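PDB 4R01: putative NADH-flavin reductase from Streptococcus pneumoniae TIGR4, which probably binds NAD(P)H through a Rossmann fold and may act as an NADH-flavin reductase. Local coordinates for residues K15-E20 / D186-L191; P75-S80 / A132-L137; T147-A152 / E203-L208. One frame throughout, in Å; residues are numbered along the deposited sequence.

Interaction 1. Residues K15-E20 / D186-L191; sequences KAIVEE and DYAIGL
Glu20 holds CG anti to its backbone N and then bends at chi2 (67°), which lays its methylenes against Ala188 and brings the carboxylate obliquely across Ile189. CG comes within 3.9 Å of Ala188 O, and OE1 lies 3.6 Å from Ile189 CG1; both are packing contacts. The acid's charge is met within its own helix, where OE2 forms a salt bridge with Arg24 NE, while Arg24 NH2 makes a weak hydrogen bond to Ile189 O in the facing helix. Ile17 has CG1 opposite its carbonyl carbon (chi1 -56°), an orientation that carries CD1 to 3.9 Å from Leu191 CD1. Its other branch, CG2, meets Leu191 CD2 at 4.0 Å, and the two side chains cross at about a right angle. Helix 12-24 is the first helix of the Rossmann fold, directly after strand 3-7, and here it packs beside helix 184-196 on one face of the central sheet. The axes of the two segments approach to 8.6 Å and cross at -59°. Ile17 and Leu191 both rest on Ile63 and Val98 of that sheet. The small residues set the spacing: Ala188 CB points into the opposing helix and sits 3.5 Å from Ala16 O, with the CA atoms of Ile17 and Ala188 only 4.8 Å apart.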
ATOM      1  N   LYS A  15     -11.578  28.208  11.215  1.00 38.28           N
ATOM      2  CA  LYS A  15     -11.196  28.832  12.476  1.00 42.10           C
ATOM      3  C   LYS A  15      -9.785  28.423  12.875  1.00 43.62           C
ATOM      4  O   LYS A  15      -9.127  29.118  13.645  1.00 44.67           O
ATOM      5  CB  LYS A  15     -12.190  28.482  13.585  1.00 46.24           C
ATOM      6  CG  LYS A  15     -12.345  27.003  13.860  1.00 50.77           C
ATOM      7  CD  LYS A  15     -13.573  26.743  14.719  1.00 54.74           C
ATOM      8  CE  LYS A  15     -13.500  27.494  16.036  1.00 55.23           C
ATOM      9  NZ  LYS A  15     -14.711  27.248  16.867  1.00 59.41           N
ATOM     10  N   ALA A  16      -9.321  27.296  12.346  1.00 44.02           N
ATOM     11  CA  ALA A  16      -7.936  26.895  12.541  1.00 44.52           C
ATOM     12  C   ALA A  16      -7.022  27.938  11.912  1.00 42.93           C
ATOM     13  O   ALA A  16      -6.045  28.371  12.519  1.00 39.19           O
ATOM     14  CB  ALA A  16      -7.682  25.521  11.944  1.00 37.52           C
ATOM     15  N   ILE A  17      -7.368  28.353  10.697  1.00 37.21           N
ATOM     16  CA  ILE A  17      -6.605  29.365   9.978  1.00 40.55           C
ATOM     17  C   ILE A  17      -6.755  30.742  10.628  1.00 42.41           C
ATOM     18  O   ILE A  17      -5.783  31.492  10.738  1.00 43.00           O
ATOM     19  CB  ILE A  17      -7.037  29.444   8.501  1.00 37.50           C
ATOM     20  CG1 ILE A  17      -6.913  28.069   7.841  1.00 40.73           C
ATOM     21  CG2 ILE A  17      -6.196  30.463   7.747  1.00 38.92           C
ATOM     22  CD1 ILE A  17      -7.354  28.038   6.400  1.00 37.29           C
ATOM     23  N   VAL A  18      -7.970  31.065  11.062  1.00 41.79           N
ATOM     24  CA  VAL A  18      -8.232  32.330  11.742  1.00 40.22           C
ATOM     25  C   VAL A  18      -7.393  32.448  13.009  1.00 40.35           C
ATOM     26  O   VAL A  18      -6.680  33.431  13.203  1.00 42.18           O
ATOM     27  CB  VAL A  18      -9.725  32.489  12.111  1.00 41.83           C
ATOM     28  CG1 VAL A  18      -9.919  33.659  13.072  1.00 43.71           C
ATOM     29  CG2 VAL A  18     -10.572  32.670  10.859  1.00 39.35           C
ATOM     30  N   GLU A  19      -7.477  31.430  13.860  1.00 40.11           N
ATOM     31  CA  GLU A  19      -6.758  31.420  15.128  1.00 52.40           C
ATOM     32  C   GLU A  19      -5.250  31.519  14.919  1.00 43.49           C
ATOM     33  O   GLU A  19      -4.554  32.198  15.673  1.00 45.72           O
ATOM     34  CB  GLU A  19      -7.097  30.157  15.923  1.00 53.28           C
ATOM     35  CG  GLU A  19      -6.373  30.049  17.255  1.00 59.30           C
ATOM     36  CD  GLU A  19      -6.859  28.877  18.087  1.00 62.77           C
ATOM     37  OE1 GLU A  19      -7.999  28.420  17.861  1.00 64.15           O
ATOM     38  OE2 GLU A  19      -6.099  28.411  18.964  1.00 64.20           O
ATOM     39  N   GLU A  20      -4.751  30.844  13.889  1.00 52.63           N
ATOM     40  CA  GLU A  20      -3.329  30.895  13.569  1.00 49.28           C
ATOM     41  C   GLU A  20      -2.939  32.279  13.061  1.00 46.31           C
ATOM     42  O   GLU A  20      -1.944  32.848  13.502  1.00 51.28           O
ATOM     43  CB  GLU A  20      -2.968  29.830  12.531  1.00 46.85           C
ATOM     44  CG  GLU A  20      -1.523  29.892  12.043  1.00 49.33           C
ATOM     45  CD  GLU A  20      -0.511  29.555  13.127  1.00 50.71           C
ATOM     46  OE1 GLU A  20      -0.858  28.813  14.068  1.00 49.51           O
ATOM     47  OE2 GLU A  20       0.638  30.037  13.037  1.00 54.85           O
ATOM     48  N   ASP A 186      -1.418  22.137  12.091  1.00 34.66           N
ATOM     49  CA  ASP A 186      -0.185  22.191  11.305  1.00 35.51           C
ATOM     50  C   ASP A 186      -0.441  22.709   9.889  1.00 35.55           C
ATOM     51  O   ASP A 186       0.393  23.418   9.320  1.00 35.07           O
ATOM     52  CB  ASP A 186       0.477  20.812  11.250  1.00 34.27           C
ATOM     53  CG  ASP A 186       1.203  20.462  12.538  1.00 37.92           C
ATOM     54  OD1 ASP A 186       1.736  21.385  13.191  1.00 37.34           O
ATOM     55  OD2 ASP A 186       1.243  19.267  12.898  1.00 42.13           O
ATOM     56  N   TYR A 187      -1.597  22.361   9.331  1.00 33.44           N
ATOM     57  CA  TYR A 187      -1.993  22.822   8.005  1.00 31.34           C
ATOM     58  C   TYR A 187      -2.168  24.338   7.986  1.00 35.50           C
ATOM     59  O   TYR A 187      -1.731  25.010   7.050  1.00 36.36           O
ATOM     60  CB  TYR A 187      -3.286  22.129   7.567  1.00 28.71           C
ATOM     61  CG  TYR A 187      -3.855  22.607   6.249  1.00 27.05           C
ATOM     62  CD1 TYR A 187      -3.458  22.032   5.049  1.00 26.97           C
ATOM     63  CD2 TYR A 187      -4.808  23.619   6.206  1.00 30.84           C
ATOM     64  CE1 TYR A 187      -3.983  22.460   3.841  1.00 28.65           C
ATOM     65  CE2 TYR A 187      -5.336  24.054   5.009  1.00 32.13           C
ATOM     66  CZ  TYR A 187      -4.922  23.472   3.830  1.00 32.80           C
ATOM     67  OH  TYR A 187      -5.453  23.908   2.637  1.00 35.84           O
ATOM     68  N   ALA A 188      -2.808  24.871   9.024  1.00 36.39           N
ATOM     69  CA  ALA A 188      -3.000  26.312   9.146  1.00 37.71           C
ATOM     70  C   ALA A 188      -1.654  27.025   9.194  1.00 39.71           C
ATOM     71  O   ALA A 188      -1.470  28.064   8.564  1.00 41.31           O
ATOM     72  CB  ALA A 188      -3.824  26.645  10.386  1.00 36.75           C
ATOM     73  N   ILE A 189      -0.715  26.451   9.940  1.00 39.13           N
ATOM     74  CA  ILE A 189       0.630  27.005  10.038  1.00 40.67           C
ATOM     75  C   ILE A 189       1.273  27.116   8.658  1.00 39.07           C
ATOM     76  O   ILE A 189       1.818  28.159   8.300  1.00 39.75           O
ATOM     77  CB  ILE A 189       1.527  26.153  10.957  1.00 42.86           C
ATOM     78  CG1 ILE A 189       0.992  26.179  12.390  1.00 45.58           C
ATOM     79  CG2 ILE A 189       2.963  26.651  10.917  1.00 43.27           C
ATOM     80  CD1 ILE A 189       1.846  25.412  13.376  1.00 46.66           C
ATOM     81  N   GLY A 190       1.189  26.041   7.881  1.00 36.44           N
ATOM     82  CA  GLY A 190       1.760  26.024   6.547  1.00 36.50           C
ATOM     83  C   GLY A 190       1.085  27.005   5.609  1.00 36.62           C
ATOM     84  O   GLY A 190       1.743  27.671   4.810  1.00 36.92           O
ATOM     85  N   LEU A 191      -0.236  27.105   5.716  1.00 36.60           N
ATOM     86  CA  LEU A 191      -1.006  27.990   4.850  1.00 37.24           C
ATOM     87  C   LEU A 191      -0.698  29.467   5.128  1.00 40.12           C
ATOM     88  O   LEU A 191      -0.564  30.264   4.200  1.00 42.99           O
ATOM     89  CB  LEU A 191      -2.502  27.710   5.012  1.00 36.53           C
ATOM     90  CG  LEU A 191      -3.465  28.381   4.028  1.00 36.42           C
ATOM     91  CD1 LEU A 191      -4.634  27.458   3.726  1.00 37.39           C
ATOM     92  CD2 LEU A 191      -3.966  29.707   4.573  1.00 34.51           C
TER

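Interaction 2. Residues P75-S80 / A132-L137; sequences PLHSKS and ADELDL
His77 meets Glu134 first, its CD2 lying 3.4 Å from Glu134 OE1. The carboxylate approaches the ring obliquely, the two planes 61° apart, and no hydrogen bond joins them. The ring is fixed from the other side of the imidazole, where ND1 bonds to Leu74 O, and it also stacks edge-to-face with Phe66. One residue on, Ser78 is the point where the backbones come nearest, its CA 4.8 Å from that of Glu134. Its OG packs at 3.8 Å from Asp133 CB, and Leu137 reaches in so that CD2 touches Ser78 O at 3.6 Å. The helices involved, 76-88 and 125-138, are successive crossover helices of the Rossmann fold's parallel sheet: one links strand 61-64 to 94-98, the next 94-98 to 145-150. Their segments run nearly parallel, 20° apart, with axes 8.4 Å from each other. At Ser80, chi1 turns OG back over its own helix, and it donates to His77 O from above the carbonyl plane. A water then donates both to Ser80 OG, at 2.6 Å, and to Glu134 OE2, at 3.2 Å, bridging the two helices.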
ATOM      1  N   PRO A  75     -21.577  20.760  -5.792  1.00 54.72           N
ATOM      2  CA  PRO A  75     -21.199  21.597  -6.940  1.00 56.53           C
ATOM      3  C   PRO A  75     -20.937  23.073  -6.615  1.00 54.54           C
ATOM      4  O   PRO A  75     -20.445  23.794  -7.482  1.00 57.18           O
ATOM      5  CB  PRO A  75     -22.408  21.472  -7.871  1.00 60.86           C
ATOM      6  CG  PRO A  75     -22.960  20.139  -7.571  1.00 60.50           C
ATOM      7  CD  PRO A  75     -22.782  19.959  -6.092  1.00 56.36           C
ATOM      8  N   LEU A  76     -21.253  23.511  -5.400  1.00 49.08           N
ATOM      9  CA  LEU A  76     -21.044  24.906  -5.021  1.00 45.80           C
ATOM     10  C   LEU A  76     -19.562  25.252  -4.904  1.00 39.62           C
ATOM     11  O   LEU A  76     -19.196  26.430  -4.885  1.00 37.44           O
ATOM     12  CB  LEU A  76     -21.756  25.218  -3.704  1.00 43.94           C
ATOM     13  CG  LEU A  76     -23.282  25.262  -3.775  1.00 42.56           C
ATOM     14  CD1 LEU A  76     -23.868  25.547  -2.403  1.00 44.00           C
ATOM     15  CD2 LEU A  76     -23.737  26.300  -4.786  1.00 42.13           C
ATOM     16  N   HIS A  77     -18.715  24.230  -4.820  1.00 34.81           N
ATOM     17  CA  HIS A  77     -17.271  24.438  -4.813  1.00 36.52           C
ATOM     18  C   HIS A  77     -16.833  25.126  -6.098  1.00 39.07           C
ATOM     19  O   HIS A  77     -16.032  26.061  -6.073  1.00 41.97           O
ATOM     20  CB  HIS A  77     -16.523  23.113  -4.646  1.00 37.69           C
ATOM     21  CG  HIS A  77     -16.468  22.620  -3.232  1.00 39.32           C
ATOM     22  ND1 HIS A  77     -17.391  21.736  -2.717  1.00 42.34           N
ATOM     23  CD2 HIS A  77     -15.604  22.890  -2.228  1.00 35.58           C
ATOM     24  CE1 HIS A  77     -17.096  21.482  -1.455  1.00 40.80           C
ATOM     25  NE2 HIS A  77     -16.016  22.170  -1.132  1.00 37.37           N
ATOM     26  N   SER A  78     -17.367  24.661  -7.223  1.00 37.67           N
ATOM     27  CA  SER A  78     -17.045  25.244  -8.516  1.00 39.31           C
ATOM     28  C   SER A  78     -17.660  26.628  -8.652  1.00 41.20           C
ATOM     29  O   SER A  78     -17.009  27.561  -9.123  1.00 41.21           O
ATOM     30  CB  SER A  78     -17.524  24.340  -9.653  1.00 44.32           C
ATOM     31  OG  SER A  78     -16.796  23.125  -9.678  1.00 49.12           O
ATOM     32  N   LYS A  79     -18.915  26.759  -8.233  1.00 43.71           N
ATOM     33  CA  LYS A  79     -19.617  28.032  -8.343  1.00 45.48           C
ATOM     34  C   LYS A  79     -18.932  29.099  -7.497  1.00 42.54           C
ATOM     35  O   LYS A  79     -18.931  30.276  -7.858  1.00 42.46           O
ATOM     36  CB  LYS A  79     -21.082  27.885  -7.928  1.00 50.22           C
ATOM     37  CG  LYS A  79     -21.965  29.039  -8.377  1.00 52.74           C
ATOM     38  CD  LYS A  79     -23.338  28.979  -7.726  1.00 57.46           C
ATOM     39  CE  LYS A  79     -24.216  30.140  -8.182  1.00 61.56           C
ATOM     40  NZ  LYS A  79     -25.363  30.380  -7.260  1.00 61.59           N
ATOM     41  N   SER A  80     -18.340  28.682  -6.380  1.00 37.92           N
ATOM     42  CA  SER A  80     -17.637  29.612  -5.502  1.00 41.59           C
ATOM     43  C   SER A  80     -16.409  30.182  -6.203  1.00 39.72           C
ATOM     44  O   SER A  80     -16.128  31.376  -6.103  1.00 40.24           O
ATOM     45  CB  SER A  80     -17.235  28.930  -4.191  1.00 42.35           C
ATOM     46  OG  SER A  80     -16.262  27.922  -4.411  1.00 45.64           O
ATOM     47  N   ALA A 132     -11.623  18.582  -7.168  1.00 35.99           N
ATOM     48  CA  ALA A 132     -10.786  18.456  -8.357  1.00 33.77           C
ATOM     49  C   ALA A 132     -11.299  19.358  -9.476  1.00 39.36           C
ATOM     50  O   ALA A 132     -10.514  20.022 -10.156  1.00 30.08           O
ATOM     51  CB  ALA A 132     -10.731  17.006  -8.821  1.00 30.20           C
ATOM     52  N   ASP A 133     -12.618  19.371  -9.662  1.00 41.37           N
ATOM     53  CA  ASP A 133     -13.260  20.281 -10.609  1.00 44.82           C
ATOM     54  C   ASP A 133     -12.963  21.720 -10.221  1.00 43.24           C
ATOM     55  O   ASP A 133     -12.766  22.583 -11.073  1.00 47.05           O
ATOM     56  CB  ASP A 133     -14.773  20.054 -10.649  1.00 49.82           C
ATOM     57  CG  ASP A 133     -15.150  18.706 -11.234  1.00 58.46           C
ATOM     58  OD1 ASP A 133     -14.241  17.894 -11.509  1.00 60.44           O
ATOM     59  OD2 ASP A 133     -16.361  18.456 -11.414  1.00 62.56           O
ATOM     60  N   GLU A 134     -12.937  21.954  -8.915  1.00 43.32           N
ATOM     61  CA  GLU A 134     -12.630  23.258  -8.346  1.00 45.29           C
ATOM     62  C   GLU A 134     -11.248  23.731  -8.782  1.00 43.63           C
ATOM     63  O   GLU A 134     -11.082  24.863  -9.239  1.00 43.88           O
ATOM     64  CB  GLU A 134     -12.720  23.185  -6.819  1.00 46.73           C
ATOM     65  CG  GLU A 134     -12.416  24.469  -6.086  1.00 49.34           C
ATOM     66  CD  GLU A 134     -12.742  24.375  -4.607  1.00 52.19           C
ATOM     67  OE1 GLU A 134     -12.836  23.242  -4.089  1.00 51.08           O
ATOM     68  OE2 GLU A 134     -12.910  25.433  -3.962  1.00 55.59           O
ATOM     69  N   LEU A 135     -10.261  22.849  -8.649  1.00 38.34           N
ATOM     70  CA  LEU A 135      -8.889  23.166  -9.027  1.00 35.03           C
ATOM     71  C   LEU A 135      -8.744  23.334 -10.541  1.00 38.42           C
ATOM     72  O   LEU A 135      -8.030  24.224 -11.006  1.00 41.09           O
ATOM     73  CB  LEU A 135      -7.937  22.080  -8.520  1.00 33.48           C
ATOM     74  CG  LEU A 135      -6.489  22.126  -9.015  1.00 37.42           C
ATOM     75  CD1 LEU A 135      -5.814  23.424  -8.605  1.00 34.44           C
ATOM     76  CD2 LEU A 135      -5.706  20.920  -8.503  1.00 39.33           C
ATOM     77  N   ASP A 136      -9.427  22.483 -11.304  1.00 36.42           N
ATOM     78  CA  ASP A 136      -9.357  22.545 -12.762  1.00 40.37           C
ATOM     79  C   ASP A 136      -9.895  23.874 -13.288  1.00 43.11           C
ATOM     80  O   ASP A 136      -9.393  24.411 -14.276  1.00 46.88           O
ATOM     81  CB  ASP A 136     -10.127  21.382 -13.396  1.00 40.25           C
ATOM     82  CG  ASP A 136      -9.461  20.036 -13.153  1.00 40.58           C
ATOM     83  OD1 ASP A 136      -8.255  20.016 -12.820  1.00 35.78           O
ATOM     84  OD2 ASP A 136     -10.140  18.997 -13.304  1.00 41.49           O
ATOM     85  N   LEU A 137     -10.912  24.404 -12.620  1.00 43.70           N
ATOM     86  CA  LEU A 137     -11.516  25.667 -13.029  1.00 45.46           C
ATOM     87  C   LEU A 137     -10.584  26.841 -12.736  1.00 44.98           C
ATOM     88  O   LEU A 137     -10.545  27.815 -13.487  1.00 47.53           O
ATOM     89  CB  LEU A 137     -12.863  25.864 -12.329  1.00 45.70           C
ATOM     90  CG  LEU A 137     -13.737  27.021 -12.816  1.00 51.93           C
ATOM     91  CD1 LEU A 137     -13.977  26.922 -14.316  1.00 56.73           C
ATOM     92  CD2 LEU A 137     -15.054  27.031 -12.066  1.00 50.80           C
TER
HETATM   93  O   HOH W   1     -14.510  27.748  -2.474  1.00 43.67           O

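Interaction 3. Residues T147-A152 / E203-L208; sequences TFVSPA and ERISLL
Val149 straddles two bumps of the facing strand: its CG1 methyl meets Leu207 CD1 at 3.7 Å, while CG2 lies 4.1 Å from Ile205 CG1. Ile205 takes the less usual chi1 of 58°, which lays CG1 alongside Val149. On the other face Phe148 and Arg204 run side by side, pointing the same way, and Arg204 CD sits at the ring edge, 3.8 Å from Phe148 CD2. The arginine chain bends at chi3 over Ser150, whose OG fits close against Arg204 CD at 3.2 Å. The polar ends are held elsewhere: Ser150 OG by Gly100 O, Arg204 NE by Glu170. Under these side chains the backbones pair in parallel. Ile205 N bonds to Phe148 O, Ser150 N to Ile205 O and Leu207 N to Ser150 O, each at 2.9 Å. Beyond the end of strand 145-150 a water donates to Leu207 O at 2.6 Å, and weakly to Pro151 O. The pair belongs to the mixed central sheet, with strand 94-98 beside 145-150 and the antiparallel strand 165-168 beside 203-209. Helix 125-138 packs on the Phe148 and Arg204 face, and helix 184-196 on the face of Ile205 and Leu207.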
ATOM      1  N   THR A 147      -4.040  30.364  -5.280  1.00 48.71           N
ATOM      2  CA  THR A 147      -3.164  29.316  -4.779  1.00 43.69           C
ATOM      3  C   THR A 147      -3.992  28.220  -4.117  1.00 43.18           C
ATOM      4  O   THR A 147      -4.615  28.439  -3.077  1.00 45.46           O
ATOM      5  CB  THR A 147      -2.121  29.857  -3.779  1.00 39.14           C
ATOM      6  OG1 THR A 147      -1.286  30.819  -4.432  1.00 40.59           O
ATOM      7  CG2 THR A 147      -1.251  28.724  -3.253  1.00 37.51           C
ATOM      8  N   PHE A 148      -4.000  27.047  -4.742  1.00 36.29           N
ATOM      9  CA  PHE A 148      -4.712  25.885  -4.226  1.00 34.45           C
ATOM     10  C   PHE A 148      -3.837  25.158  -3.211  1.00 36.16           C
ATOM     11  O   PHE A 148      -2.727  24.736  -3.534  1.00 38.92           O
ATOM     12  CB  PHE A 148      -5.092  24.946  -5.372  1.00 32.81           C
ATOM     13  CG  PHE A 148      -6.265  24.054  -5.072  1.00 30.32           C
ATOM     14  CD1 PHE A 148      -7.559  24.548  -5.137  1.00 30.14           C
ATOM     15  CD2 PHE A 148      -6.074  22.721  -4.745  1.00 29.47           C
ATOM     16  CE1 PHE A 148      -8.643  23.734  -4.871  1.00 30.03           C
ATOM     17  CE2 PHE A 148      -7.156  21.898  -4.478  1.00 29.99           C
ATOM     18  CZ  PHE A 148      -8.443  22.407  -4.545  1.00 32.71           C
ATOM     19  N   VAL A 149      -4.326  25.015  -1.985  1.00 31.65           N
ATOM     20  CA  VAL A 149      -3.523  24.395  -0.938  1.00 30.15           C
ATOM     21  C   VAL A 149      -4.067  23.025  -0.544  1.00 29.54           C
ATOM     22  O   VAL A 149      -4.943  22.911   0.311  1.00 29.43           O
ATOM     23  CB  VAL A 149      -3.443  25.289   0.308  1.00 25.79           C
ATOM     24  CG1 VAL A 149      -2.470  24.703   1.315  1.00 25.55           C
ATOM     25  CG2 VAL A 149      -3.025  26.694  -0.084  1.00 30.27           C
ATOM     26  N   SER A 150      -3.536  21.986  -1.181  1.00 30.06           N
ATOM     27  CA  SER A 150      -3.940  20.617  -0.889  1.00 27.79           C
ATOM     28  C   SER A 150      -3.404  20.152   0.457  1.00 27.19           C
ATOM     29  O   SER A 150      -2.229  20.349   0.763  1.00 30.19           O
ATOM     30  CB  SER A 150      -3.462  19.670  -1.993  1.00 25.05           C
ATOM     31  OG  SER A 150      -4.264  19.787  -3.151  1.00 25.16           O
ATOM     32  N   PRO A 151      -4.270  19.535   1.272  1.00 29.47           N
ATOM     33  CA  PRO A 151      -3.832  18.929   2.528  1.00 29.81           C
ATOM     34  C   PRO A 151      -3.298  17.529   2.269  1.00 30.49           C
ATOM     35  O   PRO A 151      -3.230  17.110   1.110  1.00 26.91           O
ATOM     36  CB  PRO A 151      -5.116  18.888   3.355  1.00 28.49           C
ATOM     37  CG  PRO A 151      -6.182  18.663   2.328  1.00 27.69           C
ATOM     38  CD  PRO A 151      -5.717  19.364   1.060  1.00 28.52           C
ATOM     39  N   ALA A 152      -2.933  16.811   3.325  1.00 30.93           N
ATOM     40  CA  ALA A 152      -2.480  15.437   3.176  1.00 30.06           C
ATOM     41  C   ALA A 152      -3.675  14.516   2.968  1.00 30.87           C
ATOM     42  O   ALA A 152      -4.822  14.952   3.062  1.00 28.65           O
ATOM     43  CB  ALA A 152      -1.678  15.008   4.384  1.00 27.72           C
ATOM     44  N   GLU A 203      -0.701  28.522  -8.809  1.00 51.35           N
ATOM     45  CA  GLU A 203      -0.310  27.118  -8.791  1.00 52.33           C
ATOM     46  C   GLU A 203      -0.763  26.454  -7.495  1.00 50.57           C
ATOM     47  O   GLU A 203      -1.212  27.128  -6.567  1.00 51.64           O
ATOM     48  CB  GLU A 203       1.202  26.974  -8.970  1.00 56.73           C
ATOM     49  CG  GLU A 203       2.039  27.835  -8.041  1.00 57.78           C
ATOM     50  CD  GLU A 203       3.526  27.553  -8.166  1.00 56.72           C
ATOM     51  OE1 GLU A 203       3.945  26.416  -7.861  1.00 55.73           O
ATOM     52  OE2 GLU A 203       4.274  28.464  -8.578  1.00 56.92           O
ATOM     53  N   ARG A 204      -0.662  25.130  -7.440  1.00 47.35           N
ATOM     54  CA  ARG A 204      -1.058  24.401  -6.244  1.00 42.89           C
ATOM     55  C   ARG A 204       0.128  23.900  -5.434  1.00 41.64           C
ATOM     56  O   ARG A 204       1.067  23.319  -5.979  1.00 38.82           O
ATOM     57  CB  ARG A 204      -1.945  23.205  -6.587  1.00 41.66           C
ATOM     58  CG  ARG A 204      -2.021  22.234  -5.417  1.00 42.49           C
ATOM     59  CD  ARG A 204      -2.816  21.001  -5.708  1.00 42.97           C
ATOM     60  NE  ARG A 204      -2.236  20.194  -6.771  1.00 37.91           N
ATOM     61  CZ  ARG A 204      -2.781  19.062  -7.188  1.00 37.91           C
ATOM     62  NH1 ARG A 204      -3.889  18.627  -6.604  1.00 36.92           N
ATOM     63  NH2 ARG A 204      -2.225  18.366  -8.168  1.00 44.10           N
ATOM     64  N   ILE A 205       0.064  24.120  -4.126  1.00 40.05           N
ATOM     65  CA  ILE A 205       1.010  23.523  -3.201  1.00 39.86           C
ATOM     66  C   ILE A 205       0.306  22.468  -2.356  1.00 36.87           C
ATOM     67  O   ILE A 205      -0.925  22.407  -2.328  1.00 34.91           O
ATOM     68  CB  ILE A 205       1.640  24.577  -2.283  1.00 39.74           C
ATOM     69  CG1 ILE A 205       0.547  25.319  -1.510  1.00 34.61           C
ATOM     70  CG2 ILE A 205       2.476  25.549  -3.098  1.00 40.39           C
ATOM     71  CD1 ILE A 205       1.076  26.386  -0.581  1.00 37.28           C
ATOM     72  N   SER A 206       1.085  21.638  -1.670  1.00 33.93           N
ATOM     73  CA  SER A 206       0.521  20.627  -0.783  1.00 31.90           C
ATOM     74  C   SER A 206       1.266  20.602   0.549  1.00 31.12           C
ATOM     75  O   SER A 206       2.453  20.931   0.614  1.00 31.20           O
ATOM     76  CB  SER A 206       0.559  19.245  -1.442  1.00 32.24           C
ATOM     77  OG  SER A 206       1.872  18.914  -1.857  1.00 32.58           O
ATOM     78  N   LEU A 207       0.561  20.214   1.608  1.00 30.21           N
ATOM     79  CA  LEU A 207       1.128  20.220   2.953  1.00 30.20           C
ATOM     80  C   LEU A 207       0.985  18.859   3.629  1.00 30.02           C
ATOM     81  O   LEU A 207       0.041  18.120   3.347  1.00 28.87           O
ATOM     82  CB  LEU A 207       0.461  21.304   3.804  1.00 25.23           C
ATOM     83  CG  LEU A 207       0.659  22.739   3.316  1.00 27.22           C
ATOM     84  CD1 LEU A 207      -0.219  23.703   4.103  1.00 29.27           C
ATOM     85  CD2 LEU A 207       2.121  23.127   3.435  1.00 29.41           C
ATOM     86  N   LEU A 208       1.922  18.532   4.518  1.00 30.34           N
ATOM     87  CA  LEU A 208       1.896  17.251   5.221  1.00 31.56           C
ATOM     88  C   LEU A 208       2.829  17.275   6.424  1.00 32.58           C
ATOM     89  O   LEU A 208       3.736  18.099   6.490  1.00 32.03           O
ATOM     90  CB  LEU A 208       2.251  16.113   4.252  1.00 36.68           C
ATOM     91  CG  LEU A 208       3.616  15.984   3.553  1.00 45.01           C
ATOM     92  CD1 LEU A 208       4.639  15.187   4.379  1.00 51.42           C
ATOM     93  CD2 LEU A 208       3.466  15.437   2.131  1.00 46.69           C
TER
HETATM   94  O   HOH W   2      -0.287  16.939   1.080  1.00 26.47           O

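From the N terminus, helix 12-24 waits through most of the chain before helix 184-196 returns to it and closes interaction 1. Interaction 2 falls wholly within that long loop, with helix 125-138 coming back to helix 76-88. Interaction 3 opens afterwards at strand 145-150, but closes only at strand 203-209, beyond interaction 1, so these two cross. Helices of interactions 1 and 2 lie on opposite faces of the sheet; the centres of the two contacts lie 22 Å apart, without touching. The strands of interaction 3 stand between: Tyr187 OH probably hydrogen-bonds to Val149 O at 2.6 Å, while Leu135 packs on Phe148 and Arg204 from the other face.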